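Local atomic coordinates of histidinol-phosphatase (Listeria monocytogenes serotype 4b str. H7858, PDB entry 6NLR), a protein that probably hydrolyses L-histidinol phosphate to histidinol and phosphate in histidine biosynthesis, at a site holding three metal ions. Residues 175-180 against 217-222; 1-6 against 115-120; 154-159 against 184-189; 123-128 against 143-148. One frame throughout, in Å; residues are numbered along the deposited sequence.

Contact 1: residues 175-180 against 217-222; sequences KPRRMG and RDYELD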
loop_
_atom_site.group_PDB
_atom_site.type_symbol
_atom_site.label_atom_id
_atom_site.label_comp_id
_atom_site.label_asym_id
_atom_site.label_seq_id
_atom_site.Cartn_x
_atom_site.Cartn_y
_atom_site.Cartn_z
ATOM N N LYS A 175 -2.054 -9.679 11.660
ATOM C CA LYS A 175 -1.463 -8.413 11.158
ATOM C C LYS A 175 -0.524 -8.744 10.002
ATOM O O LYS A 175 0.324 -9.623 10.102
ATOM C CB LYS A 175 -0.696 -7.675 12.253
ATOM C CG LYS A 175 -0.151 -6.324 11.837
ATOM C CD LYS A 175 0.741 -5.749 12.874
ATOM C CE LYS A 175 1.344 -4.426 12.436
ATOM N NZ LYS A 175 2.278 -3.906 13.465
ATOM N N PRO A 176 -0.656 -8.067 8.852
ATOM C CA PRO A 176 0.338 -8.184 7.793
ATOM C C PRO A 176 1.737 -7.853 8.319
ATOM O O PRO A 176 1.860 -7.040 9.226
ATOM C CB PRO A 176 -0.083 -7.116 6.783
ATOM C CG PRO A 176 -1.571 -7.004 7.006
ATOM C CD PRO A 176 -1.769 -7.178 8.503
ATOM N N ARG A 177 2.760 -8.461 7.720
ATOM C CA ARG A 177 4.171 -8.212 8.079
ATOM C C ARG A 177 4.882 -7.453 6.962
ATOM O O ARG A 177 6.113 -7.255 7.084
ATOM C CB ARG A 177 4.809 -9.553 8.403
ATOM C CG ARG A 177 4.162 -10.160 9.640
ATOM C CD ARG A 177 4.941 -11.303 10.162
ATOM N NE ARG A 177 4.268 -11.910 11.304
ATOM C CZ ARG A 177 4.508 -13.147 11.715
ATOM N NH1 ARG A 177 5.400 -13.870 11.054
ATOM N NH2 ARG A 177 3.871 -13.645 12.766
ATOM N N ARG A 178 4.152 -7.054 5.920
ATOM C CA ARG A 178 4.719 -6.279 4.796
ATOM C C ARG A 178 4.080 -4.894 4.806
ATOM O O ARG A 178 2.853 -4.763 4.713
ATOM C CB ARG A 178 4.521 -6.996 3.461
ATOM C CG ARG A 178 5.279 -6.304 2.324
ATOM C CD ARG A 178 5.647 -7.221 1.145
ATOM N NE ARG A 178 4.495 -7.644 0.371
ATOM C CZ ARG A 178 3.796 -8.768 0.548
ATOM N NH1 ARG A 178 4.129 -9.639 1.501
ATOM N NH2 ARG A 178 2.772 -9.027 -0.253
HETATM N N MSE A 179 4.918 -3.866 4.975
HETATM C CA MSE A 179 4.414 -2.507 5.076
HETATM C C MSE A 179 4.331 -1.937 3.665
HETATM O O MSE A 179 5.319 -1.963 2.936
HETATM C CB MSE A 179 5.324 -1.629 5.945
HETATM C CG MSE A 179 5.636 -2.208 7.330
HETATM SE SE MSE A 179 4.015 -2.376 8.480
HETATM C CE MSE A 179 3.625 -4.301 8.333
ATOM N N GLY A 180 3.159 -1.394 3.325
ATOM C CA GLY A 180 2.868 -0.883 2.001
ATOM C C GLY A 180 3.529 0.456 1.702
ATOM O O GLY A 180 3.554 1.324 2.588
ATOM N N ARG A 217 11.165 -6.040 14.254
ATOM C CA ARG A 217 9.859 -6.753 14.188
ATOM C C ARG A 217 9.921 -7.918 13.183
ATOM O O ARG A 217 8.958 -8.708 13.140
ATOM C CB ARG A 217 8.781 -5.758 13.775
ATOM C CG ARG A 217 8.314 -4.815 14.869
ATOM C CD ARG A 217 7.252 -5.643 15.519
ATOM N NE ARG A 217 6.119 -4.848 15.828
ATOM C CZ ARG A 217 5.016 -5.305 16.378
ATOM N NH1 ARG A 217 4.902 -6.589 16.679
ATOM N NH2 ARG A 217 4.034 -4.454 16.616
ATOM N N ASP A 218 11.006 -8.020 12.406
ATOM C CA ASP A 218 11.187 -9.049 11.354
ATOM C C ASP A 218 10.109 -8.862 10.277
ATOM O O ASP A 218 9.584 -9.861 9.763
ATOM C CB ASP A 218 11.130 -10.456 11.946
ATOM C CG ASP A 218 11.824 -11.499 11.089
ATOM O OD1 ASP A 218 12.886 -11.183 10.526
ATOM O OD2 ASP A 218 11.317 -12.633 11.020
ATOM N N TYR A 219 9.795 -7.612 9.964
ATOM C CA TYR A 219 8.816 -7.238 8.920
ATOM C C TYR A 219 9.552 -7.130 7.585
ATOM O O TYR A 219 10.799 -7.226 7.531
ATOM C CB TYR A 219 8.091 -5.947 9.292
ATOM C CG TYR A 219 7.050 -6.031 10.380
ATOM C CD1 TYR A 219 6.665 -7.230 10.968
ATOM C CD2 TYR A 219 6.397 -4.880 10.793
ATOM C CE1 TYR A 219 5.680 -7.270 11.945
ATOM C CE2 TYR A 219 5.426 -4.903 11.777
ATOM C CZ TYR A 219 5.076 -6.102 12.371
ATOM O OH TYR A 219 4.098 -6.114 13.316
ATOM N N GLU A 220 8.799 -6.925 6.514
ATOM C CA GLU A 220 9.413 -6.694 5.188
ATOM C C GLU A 220 8.719 -5.493 4.560
ATOM O O GLU A 220 7.729 -4.994 5.146
ATOM C CB GLU A 220 9.353 -7.977 4.351
ATOM C CG GLU A 220 7.954 -8.488 4.142
ATOM C CD GLU A 220 7.828 -9.794 3.358
ATOM O OE1 GLU A 220 8.883 -10.460 3.129
ATOM O OE2 GLU A 220 6.659 -10.157 3.002
ATOM N N LEU A 221 9.227 -5.042 3.416
ATOM C CA LEU A 221 8.735 -3.829 2.731
ATOM C C LEU A 221 8.232 -4.175 1.331
ATOM O O LEU A 221 8.865 -4.984 0.633
ATOM C CB LEU A 221 9.848 -2.786 2.685
ATOM C CG LEU A 221 10.280 -2.267 4.052
ATOM C CD1 LEU A 221 11.477 -1.341 3.934
ATOM C CD2 LEU A 221 9.104 -1.592 4.737
ATOM N N ASP A 222 7.087 -3.570 0.997
ATOM C CA ASP A 222 6.491 -3.426 -0.356
ATOM C C ASP A 222 7.438 -2.541 -1.165
ATOM O O ASP A 222 7.563 -1.351 -0.812
ATOM C CB ASP A 222 5.086 -2.846 -0.175
ATOM C CG ASP A 222 4.222 -2.582 -1.404
ATOM O OD1 ASP A 222 4.204 -3.440 -2.300
ATOM O OD2 ASP A 222 3.513 -1.527 -1.404
HETATM O O HOH W 1 4.699 -6.143 -2.155
HETATM O O HOH W 2 7.127 0.102 1.439
#
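Two neighbouring parallel strands of the PHP-domain barrel pair here, with Arg178 bridging to Glu220 and selenomethionine Met179 to Leu221. Glu220 N donates to Arg177 O (2.8 Å) and Glu220 O accepts from Met179 N (3.0 Å). Met179 in turn uses both its backbone groups, its O accepting from Asp222 N at 3.1 Å. On the Arg178-Glu220 side of the sheet, Arg178 NH1 forms a salt bridge with Glu220 OE2 (3.0 Å, angle at the hydrogen 148°), the two flat groups being turned 67° apart. The bend at chi3 (70°) turns the guanidinium so that NH1 faces Glu220 and NE a water that leads on to Asp222 OD1, while NH2 serves Gly5 O and Asp117 OD2; Asp222 OD2 is held by His181 N. Arg177 CA lies over one face of the Tyr219 ring. Lys175, fully extended, brings NZ to the ring edge and donates to Tyr219 OH (2.9 Å), while the same ammonium also serves Ala169 O and Ser166 O. Met179 SE lies oblique to the Tyr219 ring, 5.1 Å from its centroid, a Met-aromatic contact, with CE packed on CD2. Lys175 NZ stands 3.6 Å from Arg217 NH2. Those three acceptors around the ammonium should offset the like charge, while Glu220, Asp117 and the water route to Asp222 would tend to balance the charge of Arg178.

Contact 2: residues 1-6 against 115-120; sequences MKRDGH and TDDGVL. With CO (cobalt (II) ion), chain F.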
loop_
_atom_site.group_PDB
_atom_site.type_symbol
_atom_site.label_atom_id
_atom_site.label_comp_id
_atom_site.label_asym_id
_atom_site.label_seq_id
_atom_site.Cartn_x
_atom_site.Cartn_y
_atom_site.Cartn_z
HETATM N N MSE A 1 13.581 -16.225 -8.970
HETATM C CA MSE A 1 12.087 -16.299 -8.824
HETATM C C MSE A 1 11.498 -14.964 -9.266
HETATM O O MSE A 1 12.227 -13.993 -9.435
HETATM C CB MSE A 1 11.661 -16.621 -7.383
HETATM C CG MSE A 1 12.134 -17.970 -6.859
HETATM SE SE MSE A 1 11.871 -19.477 -8.113
HETATM C CE MSE A 1 13.359 -19.697 -9.390
ATOM N N LYS A 2 10.181 -14.932 -9.464
ATOM C CA LYS A 2 9.544 -13.724 -9.951
ATOM C C LYS A 2 8.174 -13.549 -9.290
ATOM O O LYS A 2 7.208 -14.203 -9.691
ATOM C CB LYS A 2 9.475 -13.743 -11.475
ATOM C CG LYS A 2 9.147 -12.391 -12.070
ATOM C CD LYS A 2 9.539 -12.221 -13.530
ATOM C CE LYS A 2 8.840 -11.005 -14.099
ATOM N NZ LYS A 2 9.255 -10.724 -15.489
ATOM N N ARG A 3 8.094 -12.628 -8.338
ATOM C CA ARG A 3 6.941 -12.497 -7.429
ATOM C C ARG A 3 6.388 -11.073 -7.498
ATOM O O ARG A 3 7.182 -10.110 -7.406
ATOM C CB ARG A 3 7.404 -12.850 -6.018
ATOM C CG ARG A 3 6.337 -12.665 -4.961
ATOM C CD ARG A 3 6.780 -13.163 -3.596
ATOM N NE ARG A 3 5.705 -12.894 -2.645
ATOM C CZ ARG A 3 5.851 -12.824 -1.328
ATOM N NH1 ARG A 3 7.031 -13.032 -0.766
ATOM N NH2 ARG A 3 4.801 -12.548 -0.569
ATOM N N ASP A 4 5.067 -10.950 -7.594
ATOM C CA ASP A 4 4.346 -9.673 -7.376
ATOM C C ASP A 4 3.577 -9.823 -6.060
ATOM O O ASP A 4 2.727 -10.732 -5.951
ATOM C CB ASP A 4 3.490 -9.305 -8.594
ATOM C CG ASP A 4 2.896 -7.902 -8.529
ATOM O OD1 ASP A 4 2.941 -7.268 -7.425
ATOM O OD2 ASP A 4 2.363 -7.439 -9.583
ATOM N N GLY A 5 3.888 -8.972 -5.084
ATOM C CA GLY A 5 3.280 -9.032 -3.748
ATOM C C GLY A 5 2.130 -8.061 -3.593
ATOM O O GLY A 5 1.622 -7.967 -2.456
ATOM N N HIS A 6 1.688 -7.366 -4.652
ATOM C CA HIS A 6 0.697 -6.267 -4.481
ATOM C C HIS A 6 -0.144 -6.049 -5.752
ATOM O O HIS A 6 0.268 -5.265 -6.642
ATOM C CB HIS A 6 1.442 -5.022 -3.990
ATOM C CG HIS A 6 0.564 -3.943 -3.457
ATOM N ND1 HIS A 6 1.056 -2.959 -2.624
ATOM C CD2 HIS A 6 -0.734 -3.651 -3.670
ATOM C CE1 HIS A 6 0.087 -2.113 -2.336
ATOM N NE2 HIS A 6 -1.025 -2.514 -2.962
ATOM N N THR A 115 -6.791 -15.959 4.685
ATOM C CA THR A 115 -5.748 -15.230 3.918
ATOM C C THR A 115 -4.407 -15.937 4.080
ATOM O O THR A 115 -4.240 -16.645 5.048
ATOM C CB THR A 115 -5.626 -13.773 4.369
ATOM O OG1 THR A 115 -5.065 -13.738 5.682
ATOM C CG2 THR A 115 -6.957 -13.062 4.357
ATOM N N ASP A 116 -3.486 -15.604 3.194
ATOM C CA ASP A 116 -2.191 -16.249 2.912
ATOM C C ASP A 116 -1.099 -15.185 2.727
ATOM O O ASP A 116 0.056 -15.540 2.548
ATOM C CB ASP A 116 -2.397 -16.927 1.560
ATOM C CG ASP A 116 -1.463 -18.062 1.294
ATOM O OD1 ASP A 116 -0.672 -18.349 2.202
ATOM O OD2 ASP A 116 -1.543 -18.644 0.183
ATOM N N ASP A 117 -1.469 -13.906 2.635
ATOM C CA ASP A 117 -0.513 -12.778 2.478
ATOM C C ASP A 117 -1.260 -11.511 2.872
ATOM O O ASP A 117 -2.482 -11.576 3.176
ATOM C CB ASP A 117 0.065 -12.713 1.059
ATOM C CG ASP A 117 1.369 -11.936 0.904
ATOM O OD1 ASP A 117 1.952 -11.525 1.940
ATOM O OD2 ASP A 117 1.806 -11.745 -0.275
ATOM N N GLY A 118 -0.549 -10.399 2.897
ATOM C CA GLY A 118 -1.138 -9.134 3.356
ATOM C C GLY A 118 -0.144 -8.011 3.248
ATOM O O GLY A 118 1.068 -8.269 3.278
ATOM N N VAL A 119 -0.677 -6.803 3.094
ATOM C CA VAL A 119 0.080 -5.536 3.132
ATOM C C VAL A 119 -0.656 -4.629 4.115
ATOM O O VAL A 119 -1.908 -4.572 4.068
ATOM C CB VAL A 119 0.194 -4.947 1.716
ATOM C CG1 VAL A 119 0.850 -3.593 1.740
ATOM C CG2 VAL A 119 0.968 -5.871 0.781
ATOM N N LEU A 120 0.081 -3.972 5.002
ATOM C CA LEU A 120 -0.493 -2.942 5.890
ATOM C C LEU A 120 -0.044 -1.593 5.355
ATOM O O LEU A 120 1.176 -1.366 5.294
ATOM C CB LEU A 120 -0.023 -3.176 7.322
ATOM C CG LEU A 120 -0.571 -2.200 8.357
ATOM C CD1 LEU A 120 -2.063 -2.387 8.533
ATOM C CD2 LEU A 120 0.166 -2.373 9.685
HETATM CO CO CO F . -2.588 -1.124 -3.365
HETATM O O HOH W 3 -1.561 0.630 -2.508
#
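Across the interior of the barrel, strands 3-7 and 117-127 face each other without sharing backbone bonds, and Arg3 spans the gap to Asp117. The two short segments approach to 7.7 Å between axes, at 51° to one another. Arg3 is extended from CG to NE, with CG anti to the backbone N (chi1 176°), which sends NH2 to Asp117 OD2 at 3.1 Å. The salt bridge is bent, 136° at the hydrogen: the oxygen lies in the guanidinium plane but is met from above the carboxylate plane. Ser36 OG and Arg178 NH2 also hold Asp117 OD2, so that one oxygen collects two guanidinium groups and a hydroxyl. These strands belong to a closed barrel of the PHP type, in which strand 34-40 flanks strand 3-7 and strand 178-179 flanks strand 117-127. Deeper in, Val119 CG2 rests 3.9 Å from Gly5 O, whose hydrogen bond comes from Arg178. Gly5 sits inside an Asx turn, Asp4 OD1 accepting from His6 N at 3.0 Å. The His6 ring, beside Val119 CG1, binds cobalt through NE2 at 2.1 Å; His8, Glu93, Asp258 and a water are further ligands of the ion.

Contact 3: residues 154-159 against 184-189; sequences QAQLAY and LCQKFQ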
loop_
_atom_site.group_PDB
_atom_site.type_symbol
_atom_site.label_atom_id
_atom_site.label_comp_id
_atom_site.label_asym_id
_atom_site.label_seq_id
_atom_site.Cartn_x
_atom_site.Cartn_y
_atom_site.Cartn_z
ATOM N N GLN A 154 6.545 19.049 6.719
ATOM C CA GLN A 154 5.711 18.773 7.920
ATOM C C GLN A 154 4.742 17.615 7.601
ATOM O O GLN A 154 4.526 16.765 8.471
ATOM C CB GLN A 154 4.991 20.035 8.373
ATOM C CG GLN A 154 5.922 21.105 8.936
ATOM C CD GLN A 154 6.296 22.147 7.906
ATOM O OE1 GLN A 154 6.449 21.866 6.728
ATOM N NE2 GLN A 154 6.412 23.393 8.329
ATOM N N ALA A 155 4.197 17.570 6.382
ATOM C CA ALA A 155 3.326 16.475 5.902
ATOM C C ALA A 155 4.111 15.163 5.850
ATOM O O ALA A 155 3.535 14.130 6.291
ATOM C CB ALA A 155 2.719 16.806 4.563
ATOM N N GLN A 156 5.366 15.200 5.364
ATOM C CA GLN A 156 6.245 14.003 5.307
ATOM C C GLN A 156 6.384 13.452 6.734
ATOM O O GLN A 156 6.259 12.223 6.942
ATOM C CB GLN A 156 7.651 14.314 4.783
ATOM C CG GLN A 156 7.736 14.574 3.298
ATOM C CD GLN A 156 9.105 15.054 2.880
ATOM O OE1 GLN A 156 9.673 15.968 3.473
ATOM N NE2 GLN A 156 9.647 14.448 1.839
ATOM N N LEU A 157 6.665 14.335 7.686
ATOM C CA LEU A 157 6.979 13.890 9.065
ATOM C C LEU A 157 5.702 13.356 9.733
ATOM O O LEU A 157 5.799 12.346 10.463
ATOM C CB LEU A 157 7.614 15.049 9.837
ATOM C CG LEU A 157 9.013 15.412 9.358
ATOM C CD1 LEU A 157 9.465 16.750 9.892
ATOM C CD2 LEU A 157 9.969 14.322 9.757
ATOM N N ALA A 158 4.540 13.969 9.476
ATOM C CA ALA A 158 3.261 13.451 10.024
ATOM C C ALA A 158 2.961 12.068 9.412
ATOM O O ALA A 158 2.539 11.142 10.128
ATOM C CB ALA A 158 2.168 14.420 9.752
ATOM N N TYR A 159 3.206 11.925 8.120
ATOM C CA TYR A 159 3.018 10.646 7.382
ATOM C C TYR A 159 3.911 9.563 7.997
ATOM O O TYR A 159 3.404 8.446 8.329
ATOM C CB TYR A 159 3.297 10.856 5.895
ATOM C CG TYR A 159 3.444 9.566 5.143
ATOM C CD1 TYR A 159 2.318 8.831 4.760
ATOM C CD2 TYR A 159 4.702 9.051 4.860
ATOM C CE1 TYR A 159 2.451 7.621 4.102
ATOM C CE2 TYR A 159 4.843 7.864 4.171
ATOM C CZ TYR A 159 3.722 7.133 3.809
ATOM O OH TYR A 159 3.888 5.942 3.146
ATOM N N LEU A 184 4.607 7.154 0.481
ATOM C CA LEU A 184 3.383 7.566 -0.269
ATOM C C LEU A 184 3.195 9.089 -0.170
ATOM O O LEU A 184 2.484 9.646 -1.006
ATOM C CB LEU A 184 2.148 6.831 0.263
ATOM C CG LEU A 184 0.889 6.990 -0.602
ATOM C CD1 LEU A 184 1.048 6.244 -1.929
ATOM C CD2 LEU A 184 -0.333 6.475 0.138
ATOM N N CYS A 185 3.810 9.733 0.817
ATOM C CA CYS A 185 3.878 11.213 0.969
ATOM C C CYS A 185 4.580 11.863 -0.239
ATOM O O CYS A 185 4.481 13.105 -0.347
ATOM C CB CYS A 185 4.584 11.595 2.267
ATOM S SG CYS A 185 6.286 10.964 2.426
ATOM N N GLN A 186 5.182 11.084 -1.144
ATOM C CA GLN A 186 5.866 11.614 -2.369
ATOM C C GLN A 186 4.988 11.471 -3.622
ATOM O O GLN A 186 5.439 11.862 -4.708
ATOM C CB GLN A 186 7.215 10.915 -2.593
ATOM C CG GLN A 186 8.135 10.957 -1.383
ATOM C CD GLN A 186 8.415 12.346 -0.861
ATOM O OE1 GLN A 186 8.282 12.618 0.335
ATOM N NE2 GLN A 186 8.811 13.251 -1.756
ATOM N N LYS A 187 3.760 10.964 -3.495
ATOM C CA LYS A 187 2.927 10.664 -4.690
ATOM C C LYS A 187 2.667 11.937 -5.503
ATOM O O LYS A 187 2.596 11.820 -6.741
ATOM C CB LYS A 187 1.609 9.993 -4.320
ATOM C CG LYS A 187 0.723 9.695 -5.519
ATOM C CD LYS A 187 -0.484 8.881 -5.191
ATOM C CE LYS A 187 -1.362 8.613 -6.399
ATOM N NZ LYS A 187 -2.509 7.777 -5.983
ATOM N N PHE A 188 2.547 13.118 -4.869
ATOM C CA PHE A 188 2.243 14.385 -5.591
ATOM C C PHE A 188 3.410 15.359 -5.469
ATOM O O PHE A 188 3.220 16.585 -5.612
ATOM C CB PHE A 188 0.934 14.958 -5.069
ATOM C CG PHE A 188 -0.221 14.004 -5.211
ATOM C CD1 PHE A 188 -0.613 13.530 -6.465
ATOM C CD2 PHE A 188 -0.883 13.547 -4.088
ATOM C CE1 PHE A 188 -1.655 12.625 -6.582
ATOM C CE2 PHE A 188 -1.951 12.676 -4.213
ATOM C CZ PHE A 188 -2.327 12.218 -5.452
ATOM N N GLN A 189 4.586 14.797 -5.210
ATOM C CA GLN A 189 5.891 15.491 -5.072
ATOM C C GLN A 189 5.976 16.759 -5.932
ATOM O O GLN A 189 6.277 17.871 -5.419
ATOM C CB GLN A 189 6.916 14.543 -5.691
ATOM C CG GLN A 189 8.059 14.295 -4.786
ATOM C CD GLN A 189 8.871 13.125 -5.248
ATOM O OE1 GLN A 189 9.502 12.554 -4.402
ATOM N NE2 GLN A 189 8.885 12.790 -6.539
#
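Gln156 NE2 donates to Gln186 OE1 over 2.7 Å, nearly straight at 169°, and this buried amide pair ties helix 152-168 to the loop that follows strand 178-179. The acceptor lies in the amide plane of Gln156, whereas the donor is tilted from the carbonyl plane of Gln186; the two amides are turned 48° apart. The other end of the Gln186 amide is used as well: NE2 donates to Gln189 OE1 at 2.8 Å, in the carbonyl plane and on a lone pair. Three glutamines thus form a chain of amides, and with both its ends engaged the Gln186 group is fixed in rotation. Gln186 and Gln189 are also the first and last residues of a type I beta turn that starts on the last residue of the 3-10 segment 184-186. One helical turn on from Gln156, Tyr159 lays its ring against that 3-10 segment. Cys185 N sits over the centre of one ring face, and SG, held between the backbone N and the carbonyl carbon (chi1 59°), comes obliquely to Tyr159 CD2 at 3.5 Å. At the far end of the ring, Leu184 N donates to Tyr159 OH (3.0 Å), so the buried hydroxyl is met by the first amide of the 3-10 segment. Leu184 CB packs beside it, 3.5 Å from Tyr159 OH, with its side chain crossing the tyrosine at about a right angle. Beyond the pair, Leu184 also touches His123, a manganese ligand, and Cys185 leans on Tyr141 of helix 138-149.

Contact 4: residues 123-128 against 143-148; sequences HFLEGQ and EGIVQF. With MN (manganese (II) ion), chain E.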
loop_
_atom_site.group_PDB
_atom_site.type_symbol
_atom_site.label_atom_id
_atom_site.label_comp_id
_atom_site.label_asym_id
_atom_site.label_seq_id
_atom_site.Cartn_x
_atom_site.Cartn_y
_atom_site.Cartn_z
ATOM N N HIS A 123 -3.034 5.265 4.294
ATOM C CA HIS A 123 -3.651 6.057 3.189
ATOM C C HIS A 123 -4.342 7.320 3.715
ATOM O O HIS A 123 -4.656 8.191 2.884
ATOM C CB HIS A 123 -4.679 5.236 2.396
ATOM C CG HIS A 123 -4.137 4.034 1.696
ATOM N ND1 HIS A 123 -4.628 2.765 1.948
ATOM C CD2 HIS A 123 -3.163 3.881 0.776
ATOM C CE1 HIS A 123 -3.978 1.886 1.206
ATOM N NE2 HIS A 123 -3.067 2.538 0.504
ATOM N N PHE A 124 -4.598 7.417 5.019
ATOM C CA PHE A 124 -5.379 8.519 5.629
ATOM C C PHE A 124 -4.634 9.061 6.850
ATOM O O PHE A 124 -4.104 8.275 7.659
ATOM C CB PHE A 124 -6.765 8.035 6.051
ATOM C CG PHE A 124 -7.664 7.594 4.925
ATOM C CD1 PHE A 124 -8.419 8.518 4.223
ATOM C CD2 PHE A 124 -7.783 6.244 4.604
ATOM C CE1 PHE A 124 -9.263 8.100 3.203
ATOM C CE2 PHE A 124 -8.607 5.833 3.573
ATOM C CZ PHE A 124 -9.340 6.762 2.873
ATOM N N LEU A 125 -4.604 10.381 6.974
ATOM C CA LEU A 125 -4.099 11.105 8.164
ATOM C C LEU A 125 -5.171 12.065 8.635
ATOM O O LEU A 125 -6.009 12.486 7.823
ATOM C CB LEU A 125 -2.887 11.951 7.766
ATOM C CG LEU A 125 -1.567 11.237 7.626
ATOM C CD1 LEU A 125 -0.517 12.239 7.150
ATOM C CD2 LEU A 125 -1.182 10.597 8.948
ATOM N N GLU A 126 -5.100 12.439 9.905
ATOM C CA GLU A 126 -5.879 13.582 10.434
ATOM C C GLU A 126 -5.512 14.819 9.609
ATOM O O GLU A 126 -4.298 15.068 9.404
ATOM C CB GLU A 126 -5.604 13.803 11.921
ATOM C CG GLU A 126 -5.942 15.211 12.349
ATOM C CD GLU A 126 -6.232 15.395 13.819
ATOM O OE1 GLU A 126 -5.904 14.464 14.607
ATOM O OE2 GLU A 126 -6.784 16.455 14.162
ATOM N N GLY A 127 -6.515 15.560 9.158
ATOM C CA GLY A 127 -6.299 16.795 8.397
ATOM C C GLY A 127 -7.423 17.765 8.618
ATOM O O GLY A 127 -8.131 17.665 9.645
ATOM N N GLN A 128 -7.591 18.679 7.672
ATOM C CA GLN A 128 -8.550 19.797 7.783
ATOM C C GLN A 128 -9.952 19.188 7.732
ATOM O O GLN A 128 -10.305 18.601 6.674
ATOM C CB GLN A 128 -8.279 20.803 6.672
ATOM C CG GLN A 128 -9.048 22.103 6.821
ATOM C CD GLN A 128 -8.696 22.898 8.053
ATOM O OE1 GLN A 128 -9.561 23.525 8.662
ATOM N NE2 GLN A 128 -7.430 22.903 8.421
ATOM N N GLU A 143 -4.851 20.694 0.252
ATOM C CA GLU A 143 -5.878 21.374 1.083
ATOM C C GLU A 143 -6.067 20.600 2.387
ATOM O O GLU A 143 -6.244 21.238 3.406
ATOM C CB GLU A 143 -7.185 21.520 0.310
ATOM C CG GLU A 143 -7.088 22.627 -0.716
ATOM C CD GLU A 143 -8.111 22.580 -1.837
ATOM O OE1 GLU A 143 -9.182 21.952 -1.640
ATOM O OE2 GLU A 143 -7.844 23.204 -2.892
ATOM N N GLY A 144 -6.010 19.278 2.341
ATOM C CA GLY A 144 -6.352 18.435 3.488
ATOM C C GLY A 144 -5.196 18.249 4.449
ATOM O O GLY A 144 -5.445 18.179 5.665
ATOM N N ILE A 145 -3.987 18.082 3.918
ATOM C CA ILE A 145 -2.827 17.569 4.711
ATOM C C ILE A 145 -1.672 18.573 4.684
ATOM O O ILE A 145 -1.239 18.992 5.776
ATOM C CB ILE A 145 -2.444 16.163 4.258
ATOM C CG1 ILE A 145 -3.499 15.173 4.740
ATOM C CG2 ILE A 145 -1.033 15.781 4.728
ATOM C CD1 ILE A 145 -3.423 13.784 4.117
ATOM N N VAL A 146 -1.206 19.001 3.514
ATOM C CA VAL A 146 0.016 19.858 3.463
ATOM C C VAL A 146 -0.256 21.170 4.216
ATOM O O VAL A 146 0.555 21.543 5.111
ATOM C CB VAL A 146 0.493 20.081 2.021
ATOM C CG1 VAL A 146 1.669 21.049 1.998
ATOM C CG2 VAL A 146 0.871 18.737 1.373
ATOM N N GLN A 147 -1.335 21.859 3.874
ATOM C CA GLN A 147 -1.708 23.135 4.519
ATOM C C GLN A 147 -1.996 22.895 6.010
ATOM O O GLN A 147 -1.660 23.768 6.813
ATOM C CB GLN A 147 -2.874 23.770 3.768
ATOM C CG GLN A 147 -2.430 24.436 2.472
ATOM C CD GLN A 147 -3.580 25.064 1.723
ATOM O OE1 GLN A 147 -3.389 25.827 0.781
ATOM N NE2 GLN A 147 -4.790 24.805 2.180
ATOM N N PHE A 148 -2.589 21.759 6.367
ATOM C CA PHE A 148 -2.933 21.436 7.773
ATOM C C PHE A 148 -1.649 21.328 8.605
ATOM O O PHE A 148 -1.634 21.917 9.724
ATOM C CB PHE A 148 -3.755 20.148 7.862
ATOM C CG PHE A 148 -4.228 19.789 9.246
ATOM C CD1 PHE A 148 -5.350 20.391 9.788
ATOM C CD2 PHE A 148 -3.584 18.803 9.979
ATOM C CE1 PHE A 148 -5.799 20.027 11.051
ATOM C CE2 PHE A 148 -4.028 18.442 11.245
ATOM C CZ PHE A 148 -5.136 19.053 11.778
HETATM MN MN MN E . -2.096 1.588 -1.081
HETATM O O HOH W 4 -1.704 3.608 -2.158
HETATM O O HOH W 3 -1.561 0.630 -2.508
#
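Gly127 lies over the face of the Phe148 ring, its CA 3.7 Å from the ring centroid and only 13° off the normal, a CH-pi contact. The same CA comes 3.2 Å from Gly144 O, and the next amide, Gln128 N, donates to that oxygen at 3.0 Å, in the carbonyl plane and on a lone pair. The absence of a side chain at Gly127 is what allows so close an approach of strand and helix. Phe148 reaches out with CG anti to its backbone N (chi1 -176°), which swings the ring off the helix and across the strand end. Gln128 NE2 meets the ring at its edge, in plane, 3.5 Å from Phe148 CD1, with the amide turned 65° against the ring. Two residues back along the strand from Gly127, Leu125 CB packs on Ile145 CD1 at 4.1 Å, on the buried side of the contact. Outside this shell, strand 130-133 pairs antiparallel with the strand through Leu125 and Arg132, and Ile98 also touches Leu125. At the inner end, His123 binds manganese through NE2 (2.1 Å) with Glu93 and His181, while Asp95 receives a hydrogen bond from His123 ND1. Helix 138-149 thus packs against the end of a beta hairpin whose first strand comes from the barrel and leads out from a metal ligand of the PHP site.

Contacts 1 and 2 meet directly, with centres about 10 Å apart: Gly180 CA packs 3.4 Å from Val119 CG1, and Gly180 N is 2.8 Å from Leu120 O where strands 117-127 and 178-179 run side by side. Contacts 3 and 4 form a second pair, also about 10 Å between centres, joined by packing such as Ala155 CB on Ile145 CG2 at 3.9 Å. The two pairs lie farther from each other, contacts 2 and 4 being about 29 Å apart between centres, on opposite sides of the chain's centre. Strand 117-127 serves both; a water is modelled between the cobalt of His6 and the manganese of His123, its oxygen a doubtfully short 1.8 Å from manganese.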